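Local coordinates for protein beta-glucosidase (Chaetomella raphigera, PDB 6JXG) that probably hydrolyses terminal, non-reducing beta-D-glucosyl residues to release beta-D-glucose, as a secreted family 3 glycoside hydrolase of cellulose breakdown, at residues V69-T74 against D389-V394; C153-I158 against S196-Y201; A330-V335 against S524-L529; A353-D358 against A432-T437; A618-S623 against I656-G661. All blocks are in the same frame, centred on the assembly; numbering follows the deposited sequence.

Contact 1 of 5, residues V69-T74 against D389-V394; sequences VTAFPT and DFPYLV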
# COMPACT_ATOMS: atom_id res chain seq x y z
N VAL A 69 6.69 11.57 -16.01
CA VAL A 69 5.86 11.49 -14.83
C VAL A 69 6.78 11.15 -13.61
O VAL A 69 7.95 10.85 -13.76
CB VAL A 69 4.78 10.39 -15.00
CG1 VAL A 69 3.95 10.65 -16.23
CG2 VAL A 69 5.41 9.01 -15.07
N THR A 70 6.23 11.23 -12.43
CA THR A 70 6.97 10.95 -11.21
C THR A 70 6.82 9.46 -10.84
O THR A 70 5.72 8.93 -10.80
CB THR A 70 6.46 11.83 -10.05
OG1 THR A 70 6.69 13.21 -10.40
CG2 THR A 70 7.19 11.57 -8.72
N ALA A 71 7.93 8.85 -10.44
CA ALA A 71 7.91 7.50 -9.91
C ALA A 71 7.99 7.62 -8.36
O ALA A 71 9.05 7.82 -7.79
CB ALA A 71 9.06 6.68 -10.48
N PHE A 72 6.81 7.67 -7.74
CA PHE A 72 6.69 7.88 -6.33
C PHE A 72 7.15 6.62 -5.59
O PHE A 72 7.24 5.55 -6.16
CB PHE A 72 5.25 8.18 -5.93
CG PHE A 72 4.70 9.50 -6.48
CD1 PHE A 72 4.93 10.70 -5.85
CD2 PHE A 72 4.01 9.52 -7.67
CE1 PHE A 72 4.41 11.88 -6.40
CE2 PHE A 72 3.48 10.68 -8.19
CZ PHE A 72 3.73 11.87 -7.54
N PRO A 73 7.45 6.75 -4.29
CA PRO A 73 7.69 5.58 -3.45
C PRO A 73 6.52 4.62 -3.46
O PRO A 73 5.34 5.00 -3.70
CB PRO A 73 7.86 6.19 -2.05
CG PRO A 73 8.33 7.57 -2.28
CD PRO A 73 7.71 8.02 -3.59
N THR A 74 6.84 3.38 -3.21
CA THR A 74 5.85 2.28 -3.10
C THR A 74 4.87 2.53 -1.99
O THR A 74 5.15 3.26 -1.03
CB THR A 74 6.54 0.95 -2.87
OG1 THR A 74 7.26 1.01 -1.66
CG2 THR A 74 7.51 0.63 -4.03
N ASP A 389 7.82 4.45 -15.28
CA ASP A 389 9.17 4.66 -15.85
C ASP A 389 9.79 5.75 -15.00
O ASP A 389 9.11 6.72 -14.69
CB ASP A 389 9.09 5.06 -17.30
CG ASP A 389 8.83 3.87 -18.23
OD1 ASP A 389 8.49 2.74 -17.78
OD2 ASP A 389 9.01 4.09 -19.44
N PHE A 390 11.00 5.52 -14.48
CA PHE A 390 11.67 6.53 -13.71
C PHE A 390 12.07 7.68 -14.63
O PHE A 390 12.64 7.41 -15.70
CB PHE A 390 12.98 6.00 -13.13
CG PHE A 390 12.81 4.89 -12.11
CD1 PHE A 390 12.54 5.19 -10.83
CD2 PHE A 390 12.97 3.54 -12.48
CE1 PHE A 390 12.45 4.20 -9.86
CE2 PHE A 390 12.89 2.55 -11.54
CZ PHE A 390 12.60 2.87 -10.23
N PRO A 391 11.78 8.94 -14.24
CA PRO A 391 12.37 10.06 -15.01
C PRO A 391 13.88 10.19 -14.74
O PRO A 391 14.59 10.77 -15.54
CB PRO A 391 11.64 11.31 -14.49
CG PRO A 391 11.13 10.91 -13.15
CD PRO A 391 10.98 9.41 -13.10
N TYR A 392 14.33 9.62 -13.65
CA TYR A 392 15.74 9.55 -13.21
C TYR A 392 15.65 8.67 -11.97
O TYR A 392 14.55 8.40 -11.48
CB TYR A 392 16.28 10.95 -12.87
CG TYR A 392 15.57 11.67 -11.77
CD1 TYR A 392 15.90 11.46 -10.43
CD2 TYR A 392 14.52 12.54 -12.04
CE1 TYR A 392 15.21 12.08 -9.41
CE2 TYR A 392 13.84 13.19 -11.01
CZ TYR A 392 14.18 12.92 -9.68
OH TYR A 392 13.48 13.58 -8.64
N LEU A 393 16.76 8.14 -11.50
CA LEU A 393 16.74 7.38 -10.22
C LEU A 393 18.01 7.77 -9.50
O LEU A 393 19.12 7.48 -10.01
CB LEU A 393 16.66 5.87 -10.46
CG LEU A 393 16.86 5.00 -9.20
CD1 LEU A 393 15.82 5.35 -8.16
CD2 LEU A 393 16.82 3.52 -9.57
N VAL A 394 17.89 8.48 -8.39
CA VAL A 394 19.06 8.78 -7.56
C VAL A 394 19.52 7.49 -6.80
O VAL A 394 18.86 7.04 -5.87
CB VAL A 394 18.81 9.91 -6.55
CG1 VAL A 394 20.11 10.19 -5.80
CG2 VAL A 394 18.28 11.15 -7.22
O HOH W 1 8.99 9.33 -16.01
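The Pro-391 ring comes up against the backbone of Val-69, its CG lying 3.2 Å from Val-69 O, while the methyl of Ala-71 meets the aromatic ring of Phe-390. In the second pair Ala-71 CB sits 3.8 Å from Phe-390 CD1 and approaches the ring obliquely. Although the first bond of the Phe-390 side chain leads away from the other loop, CG stands anti to the carbonyl carbon (chi1 -65°), which swings CD1 back to the methyl. Ala-71 CB also reaches Pro-391 CD at 4.2 Å, so the one methyl touches both rings. No direct hydrogen bond joins residues 69-74 to 389-394; water 1 bridges them, accepting from Val-69 N at 3.2 Å and donating to Asp-389 O at 2.9 Å.

Behind this first shell, Leu-393 CD2 lies over one face of the Phe-390 ring, toward its rim. Asp-389 is fixed at both carboxylate oxygens, OD1 by a salt bridge to Arg-372 and OD2 by a hydrogen bond from Gln-67, next to the glycosylated Asn-68. Gln-509 OE1 takes up Ala-71 N, and Asn-367 OD1 that of Phe-390.

The contact joins the family 3 N-terminal, TIM-barrel part of the chain to the C-terminal part. The loop 69-74 runs from strand 55-57 into helix 75-79, which Thr-74 caps, with Phe-72 packed on helices 84-100 and 323-332; the loop 389-394 leads into helix 396-406.

Contact 2 of 5, residues C153-I158 against S196-Y201; sequences CAKHFI and SIMCSY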
# COMPACT_ATOMS: atom_id res chain seq x y z
N CYS A 153 -9.32 4.11 -7.42
CA CYS A 153 -9.80 2.77 -7.60
C CYS A 153 -9.10 1.90 -6.54
O CYS A 153 -7.96 1.43 -6.72
CB CYS A 153 -9.45 2.23 -9.00
SG CYS A 153 -10.17 0.54 -9.27
N ALA A 154 -9.82 1.61 -5.48
CA ALA A 154 -9.35 0.68 -4.50
C ALA A 154 -9.35 -0.76 -5.03
O ALA A 154 -10.41 -1.32 -5.41
CB ALA A 154 -10.19 0.77 -3.23
N LYS A 155 -8.20 -1.41 -4.98
CA LYS A 155 -8.07 -2.75 -5.59
C LYS A 155 -7.26 -3.63 -4.62
O LYS A 155 -6.49 -3.07 -3.79
CB LYS A 155 -7.43 -2.63 -6.98
CG LYS A 155 -5.96 -2.26 -7.05
CD LYS A 155 -5.51 -1.88 -8.47
CE LYS A 155 -4.01 -1.89 -8.50
NZ LYS A 155 -3.44 -1.55 -9.81
N HIS A 156 -7.32 -4.95 -4.69
CA HIS A 156 -8.10 -5.82 -5.54
C HIS A 156 -9.03 -6.57 -4.57
O HIS A 156 -8.57 -7.19 -3.58
CB HIS A 156 -7.19 -6.85 -6.23
CG HIS A 156 -5.99 -6.24 -6.88
ND1 HIS A 156 -4.85 -5.92 -6.18
CD2 HIS A 156 -5.77 -5.87 -8.16
CE1 HIS A 156 -3.96 -5.40 -7.02
NE2 HIS A 156 -4.49 -5.40 -8.23
N PHE A 157 -10.32 -6.39 -4.77
CA PHE A 157 -11.33 -6.93 -3.90
C PHE A 157 -11.66 -8.41 -4.32
O PHE A 157 -12.28 -8.60 -5.36
CB PHE A 157 -12.63 -6.10 -4.00
CG PHE A 157 -13.71 -6.55 -3.02
CD1 PHE A 157 -13.67 -6.11 -1.73
CD2 PHE A 157 -14.73 -7.47 -3.41
CE1 PHE A 157 -14.67 -6.51 -0.79
CE2 PHE A 157 -15.72 -7.87 -2.50
CZ PHE A 157 -15.65 -7.39 -1.18
N ILE A 158 -11.28 -9.44 -3.57
CA ILE A 158 -10.63 -9.41 -2.29
C ILE A 158 -10.01 -10.83 -2.11
O ILE A 158 -10.41 -11.80 -2.79
CB ILE A 158 -11.69 -9.09 -1.16
CG1 ILE A 158 -10.98 -8.71 0.15
CG2 ILE A 158 -12.68 -10.25 -1.01
CD1 ILE A 158 -11.82 -7.98 1.19
N SER A 196 -14.28 4.08 -7.32
CA SER A 196 -14.35 2.73 -7.93
C SER A 196 -13.59 1.70 -7.10
O SER A 196 -12.71 2.05 -6.28
CB SER A 196 -13.83 2.73 -9.39
OG SER A 196 -12.46 2.99 -9.43
N ILE A 197 -13.95 0.45 -7.29
CA ILE A 197 -13.25 -0.66 -6.64
C ILE A 197 -13.08 -1.71 -7.70
O ILE A 197 -13.96 -1.89 -8.55
CB ILE A 197 -14.12 -1.23 -5.48
CG1 ILE A 197 -14.18 -0.23 -4.29
CG2 ILE A 197 -13.62 -2.58 -5.08
CD1 ILE A 197 -15.24 -0.56 -3.30
N MET A 198 -11.92 -2.35 -7.73
CA MET A 198 -11.65 -3.36 -8.74
C MET A 198 -11.78 -4.74 -8.10
O MET A 198 -11.20 -5.00 -7.02
CB MET A 198 -10.20 -3.21 -9.22
CG MET A 198 -9.80 -4.13 -10.37
SD MET A 198 -8.06 -4.10 -10.82
CE MET A 198 -7.96 -2.44 -11.50
N CYS A 199 -12.50 -5.66 -8.74
CA CYS A 199 -12.58 -7.01 -8.23
C CYS A 199 -11.42 -7.88 -8.71
O CYS A 199 -10.84 -7.61 -9.77
CB CYS A 199 -13.92 -7.63 -8.54
SG CYS A 199 -14.51 -7.53 -10.24
N SER A 200 -11.09 -8.94 -7.94
CA SER A 200 -9.83 -9.65 -8.09
C SER A 200 -9.84 -10.83 -9.02
O SER A 200 -10.87 -11.32 -9.37
CB SER A 200 -9.29 -10.06 -6.72
OG SER A 200 -10.20 -10.96 -6.12
N TYR A 201 -8.65 -11.37 -9.34
CA TYR A 201 -8.58 -12.57 -10.18
C TYR A 201 -8.98 -13.91 -9.50
O TYR A 201 -9.34 -14.86 -10.19
CB TYR A 201 -7.16 -12.78 -10.67
CG TYR A 201 -6.73 -11.88 -11.77
CD1 TYR A 201 -7.38 -11.93 -13.00
CD2 TYR A 201 -5.67 -10.99 -11.60
CE1 TYR A 201 -6.97 -11.14 -14.06
CE2 TYR A 201 -5.24 -10.19 -12.66
CZ TYR A 201 -5.87 -10.25 -13.88
OH TYR A 201 -5.51 -9.47 -14.96
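Met-198 turns its CG anti to its own backbone N (chi1 -175°), and Lys-155 holds its CG between N and carbonyl carbon (chi1 71°), so that the two chains run side by side on one face of the sheet. They start from CB atoms 3.6 Å apart; the bend of Met-198 at chi3 then lays CE 3.9 Å from Lys-155 CD. Met-198 SD meets His-156 CD2 obliquely at 3.9 Å, and Lys-155 CG lies over the centre of the imidazole. The polar ends are held elsewhere, Lys-155 NZ by Leu-107 O and His-156 ND1 by Gly-112 O.

Strands 151-157 and 196-199 are parallel neighbours in the barrel of the N-terminal domain, joined through helices 175-182 and 184-191 in a beta-alpha-beta crossover. Met-198 N bonds to Ala-154 O at 3.0 Å. The register then slips by one residue at His-156, which follows a cis peptide bond, as Ile-158 does. Beyond the slip Phe-157 N gives a nearly straight bond to Met-198 O (2.8 Å, 176°). On the other face Phe-157 CB touches Ile-197 CG2 at 3.8 Å, and the Phe-157 ring meets Phe-186 edge-to-face.

Contact 3 of 5, residues A330-V335 against S524-L529; sequences ARDGIV and SPSGKL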
# COMPACT_ATOMS: atom_id res chain seq x y z
N ALA A 330 10.79 8.82 0.71
CA ALA A 330 12.00 8.01 0.59
C ALA A 330 12.84 8.18 1.83
O ALA A 330 13.46 7.23 2.30
CB ALA A 330 12.83 8.42 -0.61
N ARG A 331 12.84 9.38 2.39
CA ARG A 331 13.59 9.64 3.62
C ARG A 331 12.88 9.14 4.88
O ARG A 331 13.44 8.44 5.72
CB ARG A 331 13.84 11.17 3.70
CG ARG A 331 14.49 11.75 4.94
CD ARG A 331 14.43 13.29 4.86
NE ARG A 331 13.08 13.66 5.21
CZ ARG A 331 12.33 14.69 4.77
NH1 ARG A 331 12.76 15.51 3.89
NH2 ARG A 331 11.09 14.90 5.29
N ASP A 332 11.65 9.60 5.08
CA ASP A 332 10.98 9.42 6.34
C ASP A 332 10.35 8.03 6.51
O ASP A 332 9.87 7.72 7.58
CB ASP A 332 9.91 10.49 6.57
CG ASP A 332 10.43 11.89 6.74
OD1 ASP A 332 11.66 12.10 6.86
OD2 ASP A 332 9.55 12.78 6.87
N GLY A 333 10.36 7.18 5.49
CA GLY A 333 9.93 5.81 5.64
C GLY A 333 11.06 4.83 5.86
O GLY A 333 10.80 3.62 6.02
N ILE A 334 12.31 5.31 5.78
CA ILE A 334 13.46 4.50 6.20
C ILE A 334 13.32 4.08 7.66
O ILE A 334 12.96 4.88 8.46
CB ILE A 334 14.76 5.25 5.95
CG1 ILE A 334 14.97 5.44 4.42
CG2 ILE A 334 15.92 4.49 6.57
CD1 ILE A 334 16.24 6.22 4.05
N VAL A 335 13.62 2.82 7.99
CA VAL A 335 13.57 2.37 9.33
C VAL A 335 14.99 1.99 9.76
O VAL A 335 15.61 1.13 9.14
CB VAL A 335 12.64 1.16 9.49
CG1 VAL A 335 12.57 0.75 10.95
CG2 VAL A 335 11.26 1.51 8.95
N SER A 524 17.05 12.80 11.39
CA SER A 524 17.00 11.56 12.13
C SER A 524 15.99 10.58 11.47
O SER A 524 14.91 11.01 11.06
CB SER A 524 16.60 11.89 13.54
OG SER A 524 16.51 10.73 14.28
N PRO A 525 16.32 9.27 11.39
CA PRO A 525 15.35 8.39 10.77
C PRO A 525 14.14 8.30 11.68
O PRO A 525 14.28 8.35 12.95
CB PRO A 525 16.07 7.06 10.68
CG PRO A 525 17.13 7.12 11.75
CD PRO A 525 17.56 8.55 11.72
N SER A 526 12.96 8.23 11.07
CA SER A 526 11.69 8.27 11.84
C SER A 526 10.66 7.20 11.39
O SER A 526 9.47 7.22 11.82
CB SER A 526 11.08 9.68 11.75
OG SER A 526 10.64 9.95 10.42
N GLY A 527 11.06 6.32 10.45
CA GLY A 527 10.21 5.31 9.95
C GLY A 527 10.05 4.23 10.99
O GLY A 527 10.86 4.14 11.87
N LYS A 528 8.96 3.46 10.91
CA LYS A 528 8.74 2.27 11.79
C LYS A 528 8.29 1.10 10.91
O LYS A 528 7.54 1.28 9.90
CB LYS A 528 7.60 2.55 12.85
CG LYS A 528 7.83 3.76 13.75
CD LYS A 528 8.91 3.47 14.79
CE LYS A 528 8.75 4.44 15.95
NZ LYS A 528 9.91 4.51 16.85
N LEU A 529 8.67 -0.12 11.26
CA LEU A 529 8.29 -1.25 10.42
C LEU A 529 6.77 -1.39 10.33
O LEU A 529 6.07 -1.30 11.34
CB LEU A 529 8.84 -2.52 10.98
CG LEU A 529 10.33 -2.79 10.91
CD1 LEU A 529 10.59 -4.10 11.62
CD2 LEU A 529 10.85 -2.85 9.46
O HOH W 2 13.43 7.70 8.30
O HOH W 3 12.86 10.79 9.10
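Gly-333 and Gly-527 bring the two backbones to a CA-CA separation of 4.3 Å, the touching parts running 60° apart, and Gly-527 N gives a weak hydrogen bond to Ile-334 O (3.1 Å). A CB on Gly-527 would run into that same carbonyl oxygen, so the close approach depends on the missing side chain. Val-335, with CG1 anti to its backbone N (chi1 -178°), sets CG2 3.6 Å from Lys-528 C and CG1 4.2 Å from Leu-529 CG; both branches lie against the 527-529 backbone, and CG1 also meets the Leu-529 side chain. Two waters bridge the segments on the Ser-526 side. Water 2 accepts from Ser-526 N at 2.9 Å and lies near Arg-331 O and Ile-334 O; water 3 lies among Asp-332 OD1, Ser-524 O and Ser-526 OG. Asp-332 is gripped side-on by Arg-331, whose NE approaches OD1 at 2.7 Å from above the carboxylate plane.

Helix 323-332 passes into strand 335-339, an outermost strand of the mixed sheet, against the loop that follows helix 511-519. Ile-518 of that helix packs on Ile-334 and Pro-525. The loop reaches the fibronectin-like domain through a salt bridge from Lys-528 to Glu-630 on strand 628-637 and a hydrogen bond between Ser-526 and Lys-655 on strand 649-658.

Contact 4 of 5, residues A353-D358 against A432-T437; sequences AIIGQD and AIVFIT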
# COMPACT_ATOMS: atom_id res chain seq x y z
N ALA A 353 34.20 2.29 1.93
CA ALA A 353 33.97 1.36 0.84
C ALA A 353 32.46 1.30 0.52
O ALA A 353 31.61 1.35 1.46
CB ALA A 353 34.50 -0.05 1.23
N ILE A 354 32.13 1.22 -0.77
CA ILE A 354 30.71 1.22 -1.26
C ILE A 354 30.53 -0.07 -2.06
O ILE A 354 31.21 -0.27 -3.11
CB ILE A 354 30.37 2.50 -2.04
CG1 ILE A 354 30.62 3.74 -1.17
CG2 ILE A 354 28.95 2.48 -2.64
CD1 ILE A 354 29.70 4.01 0.00
N ILE A 355 29.73 -1.00 -1.51
CA ILE A 355 29.72 -2.38 -1.98
C ILE A 355 28.31 -2.84 -2.36
O ILE A 355 27.39 -2.70 -1.59
CB ILE A 355 30.34 -3.33 -0.90
CG1 ILE A 355 31.74 -2.87 -0.55
CG2 ILE A 355 30.31 -4.79 -1.32
CD1 ILE A 355 32.20 -3.33 0.80
N GLY A 356 28.19 -3.50 -3.50
CA GLY A 356 26.93 -4.04 -3.95
C GLY A 356 26.41 -3.32 -5.14
O GLY A 356 26.52 -2.12 -5.21
N GLN A 357 25.79 -4.05 -6.05
CA GLN A 357 25.24 -3.45 -7.25
C GLN A 357 24.06 -2.58 -6.91
O GLN A 357 23.73 -1.74 -7.69
CB GLN A 357 24.82 -4.51 -8.28
CG GLN A 357 23.74 -5.45 -7.89
CD GLN A 357 23.17 -6.17 -9.07
OE1 GLN A 357 22.96 -5.55 -10.16
NE2 GLN A 357 22.98 -7.45 -8.93
N ASP A 358 23.42 -2.82 -5.76
CA ASP A 358 22.32 -1.96 -5.28
C ASP A 358 22.77 -0.51 -5.01
O ASP A 358 21.93 0.36 -4.82
CB ASP A 358 21.63 -2.65 -4.04
CG ASP A 358 20.49 -1.81 -3.42
OD1 ASP A 358 19.52 -1.56 -4.16
OD2 ASP A 358 20.51 -1.49 -2.20
N ALA A 432 32.75 0.30 5.85
CA ALA A 432 32.14 -0.27 4.62
C ALA A 432 30.64 -0.22 4.68
O ALA A 432 30.06 -0.69 5.67
CB ALA A 432 32.54 -1.72 4.49
N ILE A 433 30.02 0.30 3.64
CA ILE A 433 28.55 0.28 3.51
C ILE A 433 28.22 -0.67 2.36
O ILE A 433 28.73 -0.49 1.22
CB ILE A 433 27.94 1.66 3.16
CG1 ILE A 433 28.56 2.79 4.01
CG2 ILE A 433 26.44 1.56 3.23
CD1 ILE A 433 28.10 4.21 3.71
N VAL A 434 27.45 -1.71 2.69
CA VAL A 434 27.12 -2.76 1.80
C VAL A 434 25.58 -2.74 1.55
O VAL A 434 24.79 -2.63 2.48
CB VAL A 434 27.63 -4.14 2.32
CG1 VAL A 434 27.15 -4.45 3.73
CG2 VAL A 434 27.26 -5.27 1.39
N PHE A 435 25.21 -2.90 0.29
CA PHE A 435 23.87 -2.65 -0.23
C PHE A 435 23.32 -3.96 -0.77
O PHE A 435 23.88 -4.57 -1.69
CB PHE A 435 23.95 -1.59 -1.37
CG PHE A 435 24.34 -0.22 -0.90
CD1 PHE A 435 23.37 0.75 -0.64
CD2 PHE A 435 25.65 0.10 -0.66
CE1 PHE A 435 23.73 2.00 -0.19
CE2 PHE A 435 26.00 1.38 -0.20
CZ PHE A 435 25.03 2.32 0.05
N ILE A 436 22.21 -4.40 -0.20
CA ILE A 436 21.57 -5.63 -0.54
C ILE A 436 20.09 -5.40 -0.75
O ILE A 436 19.52 -4.42 -0.23
CB ILE A 436 21.83 -6.76 0.48
CG1 ILE A 436 21.34 -6.39 1.89
CG2 ILE A 436 23.30 -7.08 0.50
CD1 ILE A 436 21.22 -7.53 2.87
N THR A 437 19.46 -6.36 -1.40
CA THR A 437 18.03 -6.26 -1.82
C THR A 437 17.20 -7.51 -1.64
O THR A 437 17.70 -8.62 -1.42
CB THR A 437 17.94 -5.91 -3.33
OG1 THR A 437 18.63 -6.93 -4.07
CG2 THR A 437 18.59 -4.58 -3.61
O HOH W 4 23.55 -5.45 -4.18
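Ala-353 O accepts an almost straight hydrogen bond from Ile-433 N (2.9 Å, 174°), the first of three that pair the strands in parallel. Ile-355 uses both of its backbone polar groups, its N giving to Ile-433 O at 3.0 Å and its O accepting from Phe-435 N. Past the last bridge water 4 takes over, donating to Phe-435 O at 2.7 Å and accepting from Asp-358 N.

Asp-358 carries its CG anti to the backbone N (chi1 179°), which drops the carboxylate onto the far strand. There OD1 lies 3.2 Å from the Thr-437 methyl CG2, while OD2 stands at the edge of the Phe-435 ring, near its plane; the two planes are 56° apart. Both carboxylate oxygens accept hydrogen bonds from outside the two segments, OD2 from Asn-482 ND2 and OD1 from Leu-379 N. With the short methyl of an alanine here, Asn-482 ND2 and Leu-379 N would probably be left without their acceptor, and a gap would be likely to open beside Thr-437 CG2.

Gly-356 makes the turn out of the strand at a positive phi, where a CB would strike Phe-435 O. Farther back, Ile-354 lies alongside Ile-433, their CD1 atoms 4.0 Å apart, and its CG2 reaches Phe-435 CE2. On the other face Ile-355 CD1 meets Ala-432 CB at 4.0 Å.

Strand 431-438 lies between 351-355 and 477-483 in the mixed sheet of the C-terminal domain, with helix 463-471 packed on the face of Ile-355 and Val-434 and helix 396-406 on that of Ile-354 and Phe-435.

Contact 5 of 5, residues A618-S623 against I656-G661; sequences AKVTNS and ISLKPG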
# COMPACT_ATOMS: atom_id res chain seq x y z
N ALA A 618 -1.08 11.41 25.20
CA ALA A 618 0.13 11.20 25.99
C ALA A 618 1.11 12.29 25.70
O ALA A 618 1.00 13.02 24.67
CB ALA A 618 0.76 9.82 25.72
N LYS A 619 2.06 12.44 26.62
CA LYS A 619 3.14 13.38 26.42
C LYS A 619 4.40 12.64 26.00
O LYS A 619 4.77 11.62 26.64
CB LYS A 619 3.46 14.16 27.71
CG LYS A 619 4.70 15.04 27.57
CD LYS A 619 4.63 16.14 28.61
CE LYS A 619 5.13 15.74 29.97
NZ LYS A 619 6.55 15.40 29.77
N VAL A 620 5.07 13.16 24.95
CA VAL A 620 6.28 12.52 24.46
C VAL A 620 7.37 13.59 24.53
O VAL A 620 7.12 14.80 24.23
CB VAL A 620 6.14 12.13 22.98
CG1 VAL A 620 7.43 11.56 22.45
CG2 VAL A 620 5.01 11.12 22.82
N THR A 621 8.55 13.15 24.99
CA THR A 621 9.67 14.02 25.26
C THR A 621 10.86 13.46 24.57
O THR A 621 11.12 12.26 24.70
CB THR A 621 9.99 14.01 26.77
OG1 THR A 621 8.87 14.62 27.47
CG2 THR A 621 11.20 14.82 27.04
N ASN A 622 11.57 14.31 23.85
CA ASN A 622 12.86 13.96 23.27
C ASN A 622 13.89 14.05 24.38
O ASN A 622 14.21 15.16 24.83
CB ASN A 622 13.23 14.91 22.13
CG ASN A 622 14.56 14.59 21.48
OD1 ASN A 622 15.40 13.91 22.04
ND2 ASN A 622 14.73 15.08 20.23
N SER A 623 14.41 12.89 24.79
CA SER A 623 15.29 12.76 25.94
C SER A 623 16.74 12.71 25.47
O SER A 623 17.65 12.55 26.29
CB SER A 623 14.89 11.51 26.75
OG SER A 623 14.87 10.39 25.92
N ILE A 656 5.28 12.80 15.93
CA ILE A 656 5.61 14.10 16.50
C ILE A 656 7.08 14.40 16.37
O ILE A 656 7.95 13.58 16.64
CB ILE A 656 5.17 14.17 17.98
CG1 ILE A 656 5.38 15.55 18.56
CG2 ILE A 656 5.81 13.11 18.84
CD1 ILE A 656 4.68 15.76 19.90
N SER A 657 7.33 15.59 15.90
CA SER A 657 8.69 16.04 15.69
C SER A 657 9.13 16.91 16.87
O SER A 657 8.41 17.79 17.26
CB SER A 657 8.77 16.75 14.33
OG SER A 657 10.05 17.28 14.32
N LEU A 658 10.27 16.59 17.48
CA LEU A 658 10.73 17.27 18.69
C LEU A 658 12.22 17.59 18.70
O LEU A 658 13.08 16.73 18.30
CB LEU A 658 10.46 16.42 19.91
CG LEU A 658 8.97 16.16 20.20
CD1 LEU A 658 8.87 15.07 21.27
CD2 LEU A 658 8.27 17.46 20.64
N LYS A 659 12.53 18.83 19.10
CA LYS A 659 13.92 19.24 19.28
C LYS A 659 14.44 18.64 20.58
O LYS A 659 13.67 18.24 21.47
CB LYS A 659 14.03 20.76 19.30
CG LYS A 659 13.90 21.39 17.93
CD LYS A 659 13.53 22.86 18.03
CE LYS A 659 14.14 23.66 16.90
NZ LYS A 659 13.84 25.09 17.13
N PRO A 660 15.76 18.56 20.73
CA PRO A 660 16.33 17.91 21.92
C PRO A 660 15.80 18.49 23.22
O PRO A 660 15.74 19.69 23.35
CB PRO A 660 17.82 18.20 21.79
CG PRO A 660 18.06 18.62 20.38
CD PRO A 660 16.76 19.01 19.74
N GLY A 661 15.37 17.65 24.16
CA GLY A 661 14.81 18.10 25.42
C GLY A 661 13.37 18.64 25.36
O GLY A 661 12.78 18.93 26.39
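Asn-622 ND2 gives hydrogen bonds to two backbone oxygens, Leu-658 O at 3.0 Å across the contact and Val-626 O in the turn that follows its own strand. Leu-658 O lies in the amide plane, yet the nitrogen stands well above the plane of that carbonyl, 56° out of it. With CG anti to the backbone N (chi1 -180°), the side chain reaches straight over to the other segment, and OD1 takes Gly-624 N, so both ends of the amide are held and its flip is fixed. CB rests 3.4 Å from Lys-659 O and 3.9 Å from Leu-658 CB. If a leucine took its place, the oxygens of Leu-658 and Val-626 would probably lose their shared donor, and Gly-624 N its acceptor.

The backbone of Asn-622 takes part too, its O accepting a weak bond from Gly-661 N at 2.8 Å. Gly-661 has a positive phi (76°) as the chain turns back toward strand 663-671. Inward from the turn the contact becomes apolar: Leu-658 CD1 lies 3.4 Å from Val-620 O and 4.0 Å from Val-620 CG1, and that same CG1 meets Ile-656 CG2 at 4.2 Å.

The strands are not paired; their axes pass 7.7 Å apart, facing each other across the fibronectin type III-like beta sandwich. Strand 612-622 is the middle one of its sheet, between 582-591 and 663-671, and strand 649-658 is an outermost one of the four-stranded sheet.

In the fold
Contact 1 bridges the N- and C-terminal parts and touches contact 3, where Pro-73 CG lies 4.1 Å from Ala-330 N; their segments alternate along the chain. Contact 4 lies farther out, in the sheet of the C-terminal domain, its nearest atoms about 7 Å from contact 1 and about 10 Å from contact 3. Contact 5 comes within about 7 Å of contact 3, near where the fibronectin-like domain meets that domain. Contact 2 stands apart in the barrel, centres about 25 Å from contact 1 and 38 Å from contact 4. No substrate is bound; the sugars are glycans, the mannose on Thr-431 lying about 7 Å from the Ile-433 side chain of contact 4.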